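Local coordinates for protein acetyltransferase (Klebsiella pneumoniae, PDB 5XUN) that probably acetylates glycyl-tRNA with acetyl-CoA as the toxin of a type II toxin-antitoxin system, at residues B[9-13]-B[14-18]. The protein carries 1 engineered substitution. Sequence-based numbering, arbitrary orientation.
Sequences MIADA and FSYDI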
loop_
_atom_site.group_PDB
_atom_site.type_symbol
_atom_site.label_atom_id
_atom_site.label_comp_id
_atom_site.label_asym_id
_atom_site.label_seq_id
_atom_site.Cartn_x
_atom_site.Cartn_y
_atom_site.Cartn_z
ATOM N N MET B 9 -0.471 -3.987 16.973
ATOM C CA MET B 9 0.146 -2.767 16.473
ATOM C C MET B 9 0.751 -2.009 17.646
ATOM O O MET B 9 0.184 -1.990 18.743
ATOM C CB MET B 9 -0.886 -1.893 15.752
ATOM C CG MET B 9 -0.375 -0.496 15.386
ATOM S SD MET B 9 -1.485 0.376 14.265
ATOM C CE MET B 9 -1.578 -0.864 12.975
ATOM N N ILE B 10 1.925 -1.415 17.433
ATOM C CA ILE B 10 2.597 -0.746 18.543
ATOM C C ILE B 10 1.716 0.380 19.058
ATOM O O ILE B 10 1.189 1.190 18.286
ATOM C CB ILE B 10 3.992 -0.251 18.129
ATOM C CG1 ILE B 10 3.911 0.701 16.940
ATOM C CG2 ILE B 10 4.888 -1.450 17.811
ATOM C CD1 ILE B 10 5.230 1.372 16.610
ATOM N N ALA B 11 1.532 0.412 20.375
ATOM C CA ALA B 11 0.617 1.354 20.997
ATOM C C ALA B 11 1.159 2.778 20.919
ATOM O O ALA B 11 2.371 3.003 20.820
ATOM C CB ALA B 11 0.363 0.963 22.453
ATOM N N ASP B 12 0.233 3.743 20.957
ATOM C CA ASP B 12 0.604 5.152 20.831
ATOM C C ASP B 12 1.615 5.567 21.889
ATOM O O ASP B 12 2.570 6.290 21.587
ATOM C CB ASP B 12 -0.638 6.035 20.944
ATOM C CG ASP B 12 -1.569 5.881 19.774
ATOM O OD1 ASP B 12 -1.073 5.637 18.655
ATOM O OD2 ASP B 12 -2.797 5.992 19.978
ATOM N N ALA B 13 1.454 5.082 23.122
ATOM C CA ALA B 13 2.377 5.479 24.175
ATOM C C ALA B 13 3.725 4.791 24.056
ATOM O O ALA B 13 4.721 5.331 24.550
ATOM C CB ALA B 13 1.780 5.188 25.552
ATOM N N PHE B 14 3.784 3.652 23.369
ATOM C CA PHE B 14 5.011 2.869 23.242
ATOM C C PHE B 14 5.601 2.599 24.624
ATOM O O PHE B 14 6.788 2.804 24.886
ATOM C CB PHE B 14 6.021 3.559 22.327
ATOM C CG PHE B 14 7.007 2.617 21.703
ATOM C CD1 PHE B 14 6.629 1.795 20.653
ATOM C CD2 PHE B 14 8.302 2.534 22.180
ATOM C CE1 PHE B 14 7.532 0.918 20.080
ATOM C CE2 PHE B 14 9.210 1.659 21.612
ATOM C CZ PHE B 14 8.824 0.849 20.563
ATOM N N SER B 15 4.734 2.138 25.519
ATOM C CA SER B 15 5.074 1.821 26.901
ATOM C C SER B 15 5.578 0.394 27.044
ATOM O O SER B 15 5.227 -0.312 27.994
ATOM C CB SER B 15 3.860 2.067 27.791
ATOM O OG SER B 15 4.190 1.930 29.161
ATOM N N TYR B 16 6.361 -0.076 26.080
ATOM C CA TYR B 16 6.902 -1.424 26.120
ATOM C C TYR B 16 8.222 -1.458 26.872
ATOM O O TYR B 16 8.992 -0.495 26.862
ATOM C CB TYR B 16 7.104 -1.974 24.706
ATOM C CG TYR B 16 5.841 -1.972 23.888
ATOM C CD1 TYR B 16 4.766 -2.771 24.252
ATOM C CD2 TYR B 16 5.717 -1.173 22.759
ATOM C CE1 TYR B 16 3.600 -2.777 23.519
ATOM C CE2 TYR B 16 4.553 -1.170 22.018
ATOM C CZ TYR B 16 3.497 -1.975 22.403
ATOM O OH TYR B 16 2.332 -1.980 21.673
ATOM N N ASP B 17 8.475 -2.586 27.530
ATOM C CA ASP B 17 9.787 -2.871 28.096
ATOM C C ASP B 17 10.645 -3.466 26.990
ATOM O O ASP B 17 10.456 -4.624 26.604
ATOM C CB ASP B 17 9.667 -3.829 29.279
ATOM C CG ASP B 17 11.015 -4.151 29.930
ATOM O OD1 ASP B 17 12.072 -3.720 29.422
ATOM O OD2 ASP B 17 11.012 -4.837 30.970
ATOM N N ILE B 18 11.580 -2.679 26.467
ATOM C CA ILE B 18 12.472 -3.143 25.412
ATOM C C ILE B 18 13.903 -3.300 25.907
ATOM O O ILE B 18 14.797 -3.613 25.112
ATOM C CB ILE B 18 12.418 -2.212 24.191
ATOM C CG1 ILE B 18 12.924 -0.818 24.559
ATOM C CG2 ILE B 18 10.994 -2.125 23.661
ATOM C CD1 ILE B 18 13.286 0.038 23.357
#
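I10 and A11 meet the rings of F14 and Y16 at their edges rather than over their faces. One face of F14 takes the rim of Y16, whose CD2 stands above that plane and offset from the ring centre; F14 CD1 in turn lies in the plane of Y16, so an edge of the tyrosine is directed at the phenylalanine face. Near the plane of F14, at its edge, sit A11 O and I10 CB, the latter 4.2 Å from F14 CD1. I10 CD1 and CG2 each come to 4.2 Å from F14 CE1, one on either side of the ring plane. I10 CB also lies 4.0 Å from Y16 CE2, so the isoleucine contacts both rings.

In this GNAT fold, the segment continues from the end of strand 6-9, outermost in the sheet of this chain, and leads toward helix 26-34. The reversal is a type I beta turn over 11-14: F14 N donates to A11 O at 3.0 Å, and D12 and A13 both have right-handed helical backbone angles. F14, the last residue of the turn, adopts the left-handed helical conformation.

Y16 bridges back across the loop. With CG beside the backbone N and anti to the carbonyl carbon (chi1 -57°), its ring points at the backbone of I10 and A11, where A11 N donates to Y16 OH at 2.8 Å and 152°. The same hydroxyl hydrogen-bonds E8 OE2, so two partners fix the phenol end. L32 and K37 pack on F14, while L36 and H40 of helix 36-41 and A49 of strand 46-51 touch I10.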